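Local coordinates for putative curved DNA-binding protein (Chaetomium thermophilum var. thermophilum DSM 1495, PDB 4IPA) that probably takes part in ribosome biogenesis as an Arx1-type member of the M24 family with a methionine aminopeptidase-like fold, and may bind DNA, at residues Ala41-Leu46 with Ile118-Gln123; Ile93-Pro98 with Val342-Thr347; Phe154-Tyr159 with Val255-Gly260; Glu162-Leu167 with Ala194-Leu199. All coordinates share one frame; numbering follows the deposited sequence.

Interaction 1 of 4, residues Ala41-Leu46 with Ile118-Gln123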
loop_
_atom_site.group_PDB
_atom_site.type_symbol
_atom_site.label_atom_id
_atom_site.label_comp_id
_atom_site.label_asym_id
_atom_site.label_seq_id
_atom_site.Cartn_x
_atom_site.Cartn_y
_atom_site.Cartn_z
ATOM N N ALA A 41 8.030 -6.434 9.913
ATOM C CA ALA A 41 7.905 -6.880 11.290
ATOM C C ALA A 41 8.955 -6.194 12.154
ATOM O O ALA A 41 8.649 -5.735 13.254
ATOM C CB ALA A 41 8.029 -8.389 11.389
ATOM N N GLU A 42 10.180 -6.107 11.634
ATOM C CA GLU A 42 11.264 -5.430 12.338
ATOM C C GLU A 42 10.991 -3.949 12.490
ATOM O O GLU A 42 11.297 -3.369 13.514
ATOM C CB GLU A 42 12.615 -5.635 11.639
ATOM C CG GLU A 42 13.129 -7.067 11.656
ATOM C CD GLU A 42 13.351 -7.614 13.071
ATOM O OE1 GLU A 42 13.247 -6.840 14.054
ATOM O OE2 GLU A 42 13.638 -8.827 13.200
ATOM N N VAL A 43 10.416 -3.333 11.462
ATOM C CA VAL A 43 10.077 -1.917 11.541
ATOM C C VAL A 43 8.934 -1.659 12.528
ATOM O O VAL A 43 8.961 -0.668 13.248
ATOM C CB VAL A 43 9.735 -1.313 10.157
ATOM C CG1 VAL A 43 9.217 0.123 10.307
ATOM C CG2 VAL A 43 10.952 -1.324 9.262
ATOM N N SER A 44 7.938 -2.549 12.566
ATOM C CA SER A 44 6.801 -2.370 13.473
ATOM C C SER A 44 7.252 -2.380 14.940
ATOM O O SER A 44 6.710 -1.656 15.768
ATOM C CB SER A 44 5.703 -3.429 13.235
ATOM O OG SER A 44 5.197 -3.401 11.899
ATOM N N LYS A 45 8.243 -3.206 15.257
ATOM C CA LYS A 45 8.784 -3.258 16.616
ATOM C C LYS A 45 9.472 -1.945 17.022
ATOM O O LYS A 45 9.518 -1.608 18.195
ATOM C CB LYS A 45 9.756 -4.437 16.751
ATOM C CG LYS A 45 9.054 -5.789 16.835
ATOM C CD LYS A 45 9.968 -6.952 16.461
ATOM C CE LYS A 45 11.156 -7.087 17.403
ATOM N NZ LYS A 45 11.999 -8.267 17.025
ATOM N N LEU A 46 10.004 -1.209 16.050
ATOM C CA LEU A 46 10.640 0.071 16.349
ATOM C C LEU A 46 9.626 1.185 16.594
ATOM O O LEU A 46 9.987 2.233 17.129
ATOM C CB LEU A 46 11.617 0.489 15.236
ATOM C CG LEU A 46 12.730 -0.510 14.881
ATOM C CD1 LEU A 46 13.575 -0.015 13.698
ATOM C CD2 LEU A 46 13.616 -0.800 16.087
ATOM N N ILE A 118 2.602 1.665 8.234
ATOM C CA ILE A 118 3.931 1.272 7.833
ATOM C C ILE A 118 3.828 0.598 6.473
ATOM O O ILE A 118 3.216 -0.463 6.324
ATOM C CB ILE A 118 4.563 0.355 8.872
ATOM C CG1 ILE A 118 4.538 1.051 10.239
ATOM C CG2 ILE A 118 5.998 0.006 8.471
ATOM C CD1 ILE A 118 4.057 0.180 11.363
ATOM N N GLN A 119 4.381 1.259 5.471
ATOM C CA GLN A 119 4.320 0.779 4.104
ATOM C C GLN A 119 5.729 0.755 3.546
ATOM O O GLN A 119 6.469 1.745 3.623
ATOM C CB GLN A 119 3.410 1.671 3.260
ATOM C CG GLN A 119 3.383 1.358 1.766
ATOM C CD GLN A 119 2.194 2.040 1.078
ATOM O OE1 GLN A 119 2.225 2.345 -0.121
ATOM N NE2 GLN A 119 1.138 2.281 1.851
ATOM N N LEU A 120 6.098 -0.391 2.993
ATOM C CA LEU A 120 7.428 -0.565 2.450
ATOM C C LEU A 120 7.372 -1.738 1.501
ATOM O O LEU A 120 6.344 -2.395 1.397
ATOM C CB LEU A 120 8.423 -0.832 3.579
ATOM C CG LEU A 120 8.131 -2.011 4.505
ATOM C CD1 LEU A 120 8.721 -3.297 3.946
ATOM C CD2 LEU A 120 8.699 -1.727 5.910
ATOM N N GLY A 121 8.464 -2.005 0.803
ATOM C CA GLY A 121 8.497 -3.173 -0.048
ATOM C C GLY A 121 9.794 -3.415 -0.778
ATOM O O GLY A 121 10.609 -2.501 -0.969
ATOM N N ALA A 122 9.966 -4.668 -1.188
ATOM C CA ALA A 122 11.125 -5.095 -1.945
ATOM C C ALA A 122 10.763 -5.550 -3.350
ATOM O O ALA A 122 9.591 -5.741 -3.692
ATOM C CB ALA A 122 11.860 -6.222 -1.221
ATOM N N GLN A 123 11.810 -5.815 -4.120
ATOM C CA GLN A 123 11.742 -5.897 -5.561
ATOM C C GLN A 123 12.830 -6.883 -6.030
ATOM O O GLN A 123 14.013 -6.673 -5.749
ATOM C CB GLN A 123 12.029 -4.477 -6.051
ATOM C CG GLN A 123 11.974 -4.244 -7.466
ATOM C CD GLN A 123 13.239 -4.651 -8.160
ATOM O OE1 GLN A 123 13.292 -5.725 -8.752
ATOM N NE2 GLN A 123 14.270 -3.784 -8.121
#
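Val43 and Ile118 meet where the C-terminal part of helix 23-46 lies on the middle strand of a three-stranded antiparallel sheet, part of the pita-bread fold of the methionine aminopeptidase family. The segments 41-46 and 118-123 run nearly antiparallel, at 151°, with their axes 9.5 Å apart.

Val43 works with both of its methyls. CG1 stands anti to the backbone N (chi1 173°) and touches CG2 of Ile118 at 3.7 Å. The other methyl, CG2, lies beside the backbone N and comes up to Leu120 CD2 at 4.1 Å, so one valine spans two strand residues whose side chains emerge on the same face of the sheet. In both pairs the side chains lie alongside, running in opposite senses, instead of meeting head on. Leu120 gets there with an unusual first torsion: its CG sits between the backbone N and the carbonyl carbon, chi1 56°.

Ile56 of helix 53-69 also packs on Val43, and Met64 of the same helix touches Leu120. Two helices thus share this side of the strand. On the outer side of helix 23-46, exposed Lys45 turns back along the helix, and its NZ makes a salt bridge with Glu42 OE1 at 3.5 Å.

Ser44 closes one end of the apolar patch. Its hydroxyl is hydrogen-bonded one turn back to the carbonyl oxygen of Leu40, and toward the strand the same OG lies 3.8 Å from the CD1 methyl of Ile118.

Interaction 2 of 4, residues Ile93-Pro98 with Val342-Thr347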
loop_
_atom_site.group_PDB
_atom_site.type_symbol
_atom_site.label_atom_id
_atom_site.label_comp_id
_atom_site.label_asym_id
_atom_site.label_seq_id
_atom_site.Cartn_x
_atom_site.Cartn_y
_atom_site.Cartn_z
ATOM N N ILE A 93 -1.993 10.421 4.994
ATOM C CA ILE A 93 -2.359 9.455 3.958
ATOM C C ILE A 93 -1.179 9.097 3.049
ATOM O O ILE A 93 -0.802 7.936 2.948
ATOM C CB ILE A 93 -3.536 9.950 3.116
ATOM C CG1 ILE A 93 -4.787 10.009 3.998
ATOM C CG2 ILE A 93 -3.739 9.033 1.921
ATOM C CD1 ILE A 93 -5.935 10.803 3.417
ATOM N N THR A 94 -0.600 10.084 2.384
ATOM C CA THR A 94 0.630 9.844 1.649
ATOM C C THR A 94 1.691 9.188 2.553
ATOM O O THR A 94 1.941 9.656 3.646
ATOM C CB THR A 94 1.204 11.137 1.093
ATOM O OG1 THR A 94 0.208 11.778 0.295
ATOM C CG2 THR A 94 2.438 10.835 0.226
ATOM N N PRO A 95 2.301 8.086 2.100
ATOM C CA PRO A 95 3.323 7.444 2.939
ATOM C C PRO A 95 4.414 8.456 3.302
ATOM O O PRO A 95 4.936 9.113 2.406
ATOM C CB PRO A 95 3.889 6.346 2.031
ATOM C CG PRO A 95 2.803 6.062 1.049
ATOM C CD PRO A 95 2.052 7.356 0.842
ATOM N N TYR A 96 4.747 8.556 4.589
ATOM C CA TYR A 96 5.627 9.591 5.109
ATOM C C TYR A 96 7.081 9.113 5.244
ATOM O O TYR A 96 7.340 8.042 5.797
ATOM C CB TYR A 96 5.100 10.054 6.472
ATOM C CG TYR A 96 5.745 11.307 7.013
ATOM C CD1 TYR A 96 5.795 12.470 6.252
ATOM C CD2 TYR A 96 6.275 11.340 8.295
ATOM C CE1 TYR A 96 6.382 13.631 6.751
ATOM C CE2 TYR A 96 6.859 12.484 8.798
ATOM C CZ TYR A 96 6.908 13.634 8.024
ATOM O OH TYR A 96 7.490 14.784 8.530
ATOM N N THR A 97 8.024 9.911 4.747
ATOM C CA THR A 97 9.450 9.566 4.821
ATOM C C THR A 97 10.323 10.821 4.643
ATOM O O THR A 97 10.883 11.055 3.578
ATOM C CB THR A 97 9.840 8.447 3.805
ATOM O OG1 THR A 97 11.266 8.357 3.683
ATOM C CG2 THR A 97 9.240 8.716 2.433
ATOM N N PRO A 98 10.449 11.623 5.715
ATOM C CA PRO A 98 10.973 12.993 5.628
ATOM C C PRO A 98 12.496 13.104 5.481
ATOM O O PRO A 98 13.223 12.128 5.683
ATOM C CB PRO A 98 10.513 13.613 6.945
ATOM C CG PRO A 98 10.517 12.473 7.906
ATOM C CD PRO A 98 10.127 11.241 7.099
ATOM N N VAL A 342 -6.600 7.944 10.207
ATOM C CA VAL A 342 -6.878 7.046 9.104
ATOM C C VAL A 342 -6.190 5.713 9.317
ATOM O O VAL A 342 -5.206 5.616 10.053
ATOM C CB VAL A 342 -6.441 7.626 7.742
ATOM C CG1 VAL A 342 -7.077 8.995 7.523
ATOM C CG2 VAL A 342 -4.916 7.684 7.643
ATOM N N CYS A 343 -6.734 4.688 8.674
ATOM C CA CYS A 343 -6.206 3.345 8.749
ATOM C C CYS A 343 -6.056 2.805 7.322
ATOM O O CYS A 343 -6.925 3.032 6.490
ATOM C CB CYS A 343 -7.168 2.493 9.576
ATOM S SG CYS A 343 -6.656 0.800 9.856
ATOM N N ARG A 344 -4.950 2.119 7.033
ATOM C CA ARG A 344 -4.697 1.605 5.674
ATOM C C ARG A 344 -4.102 0.199 5.682
ATOM O O ARG A 344 -3.305 -0.169 6.560
ATOM C CB ARG A 344 -3.761 2.537 4.875
ATOM C CG ARG A 344 -4.248 3.987 4.744
ATOM C CD ARG A 344 -3.452 4.782 3.684
ATOM N NE ARG A 344 -2.033 4.855 4.014
ATOM C CZ ARG A 344 -1.079 4.154 3.401
ATOM N NH1 ARG A 344 -1.377 3.327 2.396
ATOM N NH2 ARG A 344 0.178 4.292 3.786
ATOM N N LEU A 345 -4.508 -0.599 4.710
ATOM C CA LEU A 345 -3.858 -1.877 4.464
ATOM C C LEU A 345 -3.508 -1.986 2.991
ATOM O O LEU A 345 -4.215 -1.467 2.130
ATOM C CB LEU A 345 -4.775 -3.027 4.850
ATOM C CG LEU A 345 -5.129 -3.122 6.337
ATOM C CD1 LEU A 345 -6.393 -3.979 6.527
ATOM C CD2 LEU A 345 -3.945 -3.675 7.120
ATOM N N LEU A 346 -2.418 -2.682 2.705
ATOM C CA LEU A 346 -1.985 -2.867 1.341
ATOM C C LEU A 346 -1.410 -4.272 1.276
ATOM O O LEU A 346 -0.502 -4.637 2.036
ATOM C CB LEU A 346 -0.954 -1.800 0.920
ATOM C CG LEU A 346 -0.879 -1.482 -0.587
ATOM C CD1 LEU A 346 -0.098 -0.176 -0.917
ATOM C CD2 LEU A 346 -0.317 -2.662 -1.377
ATOM N N THR A 347 -1.973 -5.059 0.375
ATOM C CA THR A 347 -1.591 -6.443 0.208
ATOM C C THR A 347 -1.221 -6.652 -1.255
ATOM O O THR A 347 -1.943 -6.216 -2.153
ATOM C CB THR A 347 -2.779 -7.371 0.560
ATOM O OG1 THR A 347 -3.266 -7.064 1.879
ATOM C CG2 THR A 347 -2.365 -8.838 0.496
HETATM O O HOH W 1 -0.461 6.726 5.297
#
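Arg344 reaches out from strand 342-352 to the backbone of Ile93, in the loop that follows strand 79-88. Its CB already points toward that loop, and CG continues anti to the carbonyl carbon. The next torsion is extended and sets CD 4.2 Å from Ile93 O; the bend at chi3 (-61°) then turns NE and the guanidinium so that this oxygen lies over one face of the group. NE is 3.5 Å from Ile93 O, at too poor an angle for a direct hydrogen bond, and instead donates to a water at 2.8 Å. That water in turn donates to Ile93 O at 2.7 Å. At the tip, NH2 lies 4.2 Å from CG of the Pro95 ring, which crosses the arginine at about a right angle. NH1 is turned to Glu254 OE2 of the adjacent strand 250-258, a salt bridge.

Beside this polar link, Ile93 CG1 and Val342 CG1 make a light apolar contact at 4.3 Å. Loop and sheet are thus joined by a relay: the water accepts from NE and donates to Ile93 O, linking two groups whose direct angle is poor, while Glu254 probably offsets the guanidinium charge.

Interaction 3 of 4, residues Phe154-Tyr159 with Val255-Gly260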
loop_
_atom_site.group_PDB
_atom_site.type_symbol
_atom_site.label_atom_id
_atom_site.label_comp_id
_atom_site.label_asym_id
_atom_site.label_seq_id
_atom_site.Cartn_x
_atom_site.Cartn_y
_atom_site.Cartn_z
ATOM N N PHE A 154 -10.376 0.535 12.704
ATOM C CA PHE A 154 -9.646 -0.665 12.340
ATOM C C PHE A 154 -10.525 -1.743 11.705
ATOM O O PHE A 154 -10.148 -2.336 10.699
ATOM C CB PHE A 154 -8.933 -1.255 13.566
ATOM C CG PHE A 154 -7.599 -0.624 13.850
ATOM C CD1 PHE A 154 -7.519 0.615 14.470
ATOM C CD2 PHE A 154 -6.427 -1.270 13.497
ATOM C CE1 PHE A 154 -6.294 1.190 14.743
ATOM C CE2 PHE A 154 -5.193 -0.692 13.757
ATOM C CZ PHE A 154 -5.130 0.539 14.384
ATOM N N LEU A 155 -11.671 -2.023 12.317
ATOM C CA LEU A 155 -12.563 -3.058 11.799
ATOM C C LEU A 155 -13.141 -2.701 10.426
ATOM O O LEU A 155 -13.307 -3.579 9.578
ATOM C CB LEU A 155 -13.689 -3.352 12.784
ATOM C CG LEU A 155 -13.223 -4.150 13.996
ATOM C CD1 LEU A 155 -14.318 -4.193 15.049
ATOM C CD2 LEU A 155 -12.798 -5.547 13.577
ATOM N N ALA A 156 -13.449 -1.420 10.212
ATOM C CA ALA A 156 -13.922 -0.975 8.910
ATOM C C ALA A 156 -12.855 -1.284 7.862
ATOM O O ALA A 156 -13.150 -1.768 6.771
ATOM C CB ALA A 156 -14.219 0.511 8.927
ATOM N N THR A 157 -11.605 -1.002 8.206
ATOM C CA THR A 157 -10.520 -1.179 7.256
ATOM C C THR A 157 -10.291 -2.663 6.991
ATOM O O THR A 157 -10.120 -3.080 5.854
ATOM C CB THR A 157 -9.229 -0.535 7.757
ATOM O OG1 THR A 157 -9.492 0.819 8.156
ATOM C CG2 THR A 157 -8.191 -0.536 6.649
ATOM N N TYR A 158 -10.299 -3.453 8.059
ATOM C CA TYR A 158 -10.164 -4.891 7.952
ATOM C C TYR A 158 -11.241 -5.476 7.033
ATOM O O TYR A 158 -10.931 -6.226 6.102
ATOM C CB TYR A 158 -10.244 -5.537 9.346
ATOM C CG TYR A 158 -10.154 -7.048 9.350
ATOM C CD1 TYR A 158 -11.294 -7.839 9.228
ATOM C CD2 TYR A 158 -8.928 -7.688 9.473
ATOM C CE1 TYR A 158 -11.209 -9.220 9.244
ATOM C CE2 TYR A 158 -8.835 -9.074 9.477
ATOM C CZ TYR A 158 -9.975 -9.832 9.363
ATOM O OH TYR A 158 -9.870 -11.210 9.370
ATOM N N TYR A 159 -12.505 -5.154 7.298
ATOM C CA TYR A 159 -13.584 -5.755 6.519
ATOM C C TYR A 159 -13.676 -5.184 5.128
ATOM O O TYR A 159 -14.039 -5.889 4.194
ATOM C CB TYR A 159 -14.935 -5.718 7.250
ATOM C CG TYR A 159 -15.003 -6.774 8.317
ATOM C CD1 TYR A 159 -14.999 -8.123 7.980
ATOM C CD2 TYR A 159 -15.017 -6.434 9.664
ATOM C CE1 TYR A 159 -15.041 -9.106 8.963
ATOM C CE2 TYR A 159 -15.058 -7.410 10.654
ATOM C CZ TYR A 159 -15.067 -8.742 10.299
ATOM O OH TYR A 159 -15.104 -9.718 11.281
ATOM N N VAL A 255 -6.774 -0.678 0.684
ATOM C CA VAL A 255 -7.961 -0.036 1.246
ATOM C C VAL A 255 -7.562 0.961 2.323
ATOM O O VAL A 255 -6.557 0.763 3.020
ATOM C CB VAL A 255 -8.945 -1.043 1.872
ATOM C CG1 VAL A 255 -9.477 -1.992 0.805
ATOM C CG2 VAL A 255 -8.291 -1.806 3.034
ATOM N N GLY A 256 -8.358 2.019 2.456
ATOM C CA GLY A 256 -8.184 2.969 3.537
ATOM C C GLY A 256 -9.492 3.508 4.109
ATOM O O GLY A 256 -10.464 3.774 3.394
ATOM N N CYS A 257 -9.516 3.676 5.422
ATOM C CA CYS A 257 -10.685 4.242 6.070
ATOM C C CYS A 257 -10.315 5.436 6.926
ATOM O O CYS A 257 -9.147 5.658 7.264
ATOM C CB CYS A 257 -11.399 3.190 6.901
ATOM S SG CYS A 257 -12.259 1.986 5.898
ATOM N N SER A 258 -11.321 6.217 7.263
ATOM C CA SER A 258 -11.111 7.427 8.020
ATOM C C SER A 258 -12.190 7.534 9.076
ATOM O O SER A 258 -13.334 7.122 8.847
ATOM C CB SER A 258 -11.175 8.631 7.073
ATOM O OG SER A 258 -11.169 9.844 7.783
ATOM N N LEU A 259 -11.822 8.065 10.240
ATOM C CA LEU A 259 -12.817 8.410 11.247
ATOM C C LEU A 259 -13.541 9.695 10.847
ATOM O O LEU A 259 -14.570 10.041 11.424
ATOM C CB LEU A 259 -12.192 8.521 12.644
ATOM C CG LEU A 259 -12.196 7.218 13.444
ATOM C CD1 LEU A 259 -11.339 7.339 14.695
ATOM C CD2 LEU A 259 -13.633 6.780 13.795
ATOM N N GLY A 260 -13.011 10.389 9.843
ATOM C CA GLY A 260 -13.651 11.574 9.301
ATOM C C GLY A 260 -14.402 11.273 8.021
ATOM O O GLY A 260 -14.852 10.155 7.823
#
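Thr157 presses its hydroxyl and its methyl against two residues of strand 250-258 at once, where helix 148-167 packs on the five-stranded antiparallel sheet of this pita-bread fold. The segments run almost antiparallel (156°), and their axes come within 7.6 Å, close for a helix on a sheet.

The tight part is centred on Thr157 and Cys257. Thr157 OG1, beside its own backbone N, reaches the CB of Cys257 at 3.3 Å, while the methyl CG2, anti to that N, meets Val255 CG2 at 3.8 Å. The same Val255 methyl also lies 3.6 Å from Thr157 O. The thiol fits alongside: Cys257 SG is 3.9 Å from Ala156 CB. Val255 and Cys257, two apart on the strand, both turn their side chains to the helix.

Contact ends beyond the strand. Leu259 and Gly260 turn off into a partly exposed loop, held by an ST turn in which Ser258 OG accepts from Gly260 N at 2.8 Å. On the helix, Tyr158 and Tyr159 point away from the strand, with Tyr158 CD1 set over the centre of the Tyr159 ring.

Every residue in the tight part is buried, and the hydroxyl of Thr157 is hydrogen-bonded to Leu153 O within the helix. Its oxygen can therefore face the cysteine methylene without a polar partner from the strand, leaving close shape fit to join helix and sheet.

Interaction 4 of 4, residues Glu162-Leu167 with Ala194-Leu199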
loop_
_atom_site.group_PDB
_atom_site.type_symbol
_atom_site.label_atom_id
_atom_site.label_comp_id
_atom_site.label_asym_id
_atom_site.label_seq_id
_atom_site.Cartn_x
_atom_site.Cartn_y
_atom_site.Cartn_z
ATOM N N GLU A 162 -11.238 -7.409 3.319
ATOM C CA GLU A 162 -11.796 -8.739 3.086
ATOM C C GLU A 162 -12.850 -8.731 1.981
ATOM O O GLU A 162 -12.907 -9.652 1.169
ATOM C CB GLU A 162 -12.404 -9.314 4.372
ATOM C CG GLU A 162 -11.377 -9.590 5.463
ATOM C CD GLU A 162 -10.317 -10.599 5.034
ATOM O OE1 GLU A 162 -10.696 -11.695 4.571
ATOM O OE2 GLU A 162 -9.107 -10.301 5.158
ATOM N N VAL A 163 -13.690 -7.704 1.963
ATOM C CA VAL A 163 -14.689 -7.562 0.916
ATOM C C VAL A 163 -14.041 -7.267 -0.443
ATOM O O VAL A 163 -14.334 -7.944 -1.424
ATOM C CB VAL A 163 -15.742 -6.489 1.254
ATOM C CG1 VAL A 163 -16.698 -6.268 0.059
ATOM C CG2 VAL A 163 -16.512 -6.908 2.487
ATOM N N LEU A 164 -13.160 -6.273 -0.500
ATOM C CA LEU A 164 -12.456 -5.941 -1.748
ATOM C C LEU A 164 -11.765 -7.157 -2.380
ATOM O O LEU A 164 -11.918 -7.423 -3.571
ATOM C CB LEU A 164 -11.425 -4.826 -1.517
ATOM C CG LEU A 164 -10.599 -4.446 -2.744
ATOM C CD1 LEU A 164 -11.521 -4.231 -3.950
ATOM C CD2 LEU A 164 -9.716 -3.201 -2.486
ATOM N N LEU A 165 -11.000 -7.891 -1.582
ATOM C CA LEU A 165 -10.307 -9.074 -2.083
ATOM C C LEU A 165 -11.264 -10.087 -2.747
ATOM O O LEU A 165 -10.943 -10.664 -3.793
ATOM C CB LEU A 165 -9.492 -9.733 -0.962
ATOM C CG LEU A 165 -8.264 -8.945 -0.470
ATOM C CD1 LEU A 165 -7.566 -9.635 0.724
ATOM C CD2 LEU A 165 -7.270 -8.698 -1.611
ATOM N N ARG A 166 -12.429 -10.286 -2.132
ATOM C CA ARG A 166 -13.451 -11.194 -2.647
ATOM C C ARG A 166 -14.138 -10.656 -3.903
ATOM O O ARG A 166 -14.525 -11.428 -4.778
ATOM C CB ARG A 166 -14.472 -11.523 -1.555
ATOM C CG ARG A 166 -13.982 -12.608 -0.612
ATOM C CD ARG A 166 -14.655 -12.538 0.742
ATOM N NE ARG A 166 -14.097 -13.546 1.637
ATOM C CZ ARG A 166 -13.016 -13.360 2.394
ATOM N NH1 ARG A 166 -12.376 -12.192 2.369
ATOM N NH2 ARG A 166 -12.572 -14.343 3.169
ATOM N N LEU A 167 -14.260 -9.333 -4.004
ATOM C CA LEU A 167 -14.827 -8.712 -5.196
ATOM C C LEU A 167 -13.867 -8.821 -6.370
ATOM O O LEU A 167 -14.232 -8.512 -7.509
ATOM C CB LEU A 167 -15.170 -7.242 -4.940
ATOM C CG LEU A 167 -16.310 -7.030 -3.936
ATOM C CD1 LEU A 167 -16.587 -5.553 -3.666
ATOM C CD2 LEU A 167 -17.558 -7.718 -4.464
ATOM N N ALA A 194 -18.047 1.365 -9.710
ATOM C CA ALA A 194 -19.080 2.039 -8.919
ATOM C C ALA A 194 -19.720 1.100 -7.880
ATOM O O ALA A 194 -20.013 1.502 -6.756
ATOM C CB ALA A 194 -20.145 2.622 -9.831
ATOM N N LYS A 195 -19.929 -0.153 -8.270
ATOM C CA LYS A 195 -20.541 -1.145 -7.398
ATOM C C LYS A 195 -19.562 -1.545 -6.288
ATOM O O LYS A 195 -19.922 -1.630 -5.110
ATOM C CB LYS A 195 -20.960 -2.368 -8.222
ATOM C CG LYS A 195 -21.547 -3.532 -7.414
ATOM C CD LYS A 195 -22.727 -3.083 -6.540
ATOM C CE LYS A 195 -23.357 -4.279 -5.811
ATOM N NZ LYS A 195 -24.584 -3.929 -5.019
ATOM N N ILE A 196 -18.318 -1.784 -6.677
ATOM C CA ILE A 196 -17.255 -2.042 -5.723
ATOM C C ILE A 196 -17.185 -0.920 -4.685
ATOM O O ILE A 196 -17.158 -1.184 -3.484
ATOM C CB ILE A 196 -15.902 -2.194 -6.445
ATOM C CG1 ILE A 196 -15.977 -3.380 -7.421
ATOM C CG2 ILE A 196 -14.754 -2.341 -5.430
ATOM C CD1 ILE A 196 -14.691 -3.651 -8.204
ATOM N N SER A 197 -17.169 0.325 -5.153
ATOM C CA SER A 197 -17.123 1.481 -4.266
ATOM C C SER A 197 -18.282 1.518 -3.275
ATOM O O SER A 197 -18.068 1.663 -2.072
ATOM C CB SER A 197 -17.105 2.791 -5.066
ATOM O OG SER A 197 -15.802 3.099 -5.518
ATOM N N SER A 198 -19.507 1.400 -3.776
ATOM C CA SER A 198 -20.676 1.505 -2.900
ATOM C C SER A 198 -20.693 0.402 -1.840
ATOM O O SER A 198 -21.044 0.648 -0.687
ATOM C CB SER A 198 -21.983 1.530 -3.698
ATOM O OG SER A 198 -22.211 0.286 -4.329
ATOM N N LEU A 199 -20.300 -0.809 -2.222
ATOM C CA LEU A 199 -20.181 -1.894 -1.248
ATOM C C LEU A 199 -19.133 -1.576 -0.155
ATOM O O LEU A 199 -19.419 -1.682 1.042
ATOM C CB LEU A 199 -19.872 -3.227 -1.941
ATOM C CG LEU A 199 -21.005 -3.862 -2.767
ATOM C CD1 LEU A 199 -20.463 -4.941 -3.694
ATOM C CD2 LEU A 199 -22.125 -4.428 -1.893
#
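An antiparallel helix pair forms here, the C-terminal part of helix 148-167 lying against helix 193-205 with the two segments at 158° and their axes 10.6 Å apart. Leucine and isoleucine methyls meet between them. Ile196 holds its CG2 anti to the backbone N, where it serves two leucines: Leu164 CD1 at 4.0 Å and Leu167 CD1 at 4.1 Å. Leu164 starts out to one side, but with CG anti to its N (chi1 178°) its end swings in to the neighbouring helix. Leu167 points toward helix 193-205, and its CD1 touches Leu199 CD1 at 3.9 Å, the two side chains crossing at a slant.

The polar work is done on another side of helix 148-167. Arg166 NH1 bonds both to Glu162 OE1 (2.8 Å), as a salt bridge that meets the carboxylate from above its plane, and to Glu162 O (2.9 Å), which lies in the guanidinium plane. Arg358 pairs with the other carboxylate oxygen, OE2, and Arg166 NE donates to Gln387 O. Leu164 also touches Val253 and Val255 of strand 250-258, so helix 148-167 lies on the sheet with helix 193-205 beside it, consistent with the helical layer over the sheet in the pita-bread fold.

Overall arrangement
Interactions 2, 3 and 4 form a series of neighbours on one five-stranded sheet and its helices. Strands 342-352 and 250-258 lie side by side, with probable hydrogen bonds from Cys257 N to Cys343 O (2.9 Å) and from Leu345 N to Val255 O (3.0 Å) tying interaction 2 to interaction 3. Helix 148-167 then serves both interaction 3 and interaction 4, which meet where Val255 CG1 touches Leu164 CD2 at 3.5 Å. Interaction 1 belongs to the three-stranded sheet; its centre is 12 Å from that of interaction 2, and the two touch. Interactions 1 and 4, with centres 27 Å apart, flank the middle of the chain on opposite sides.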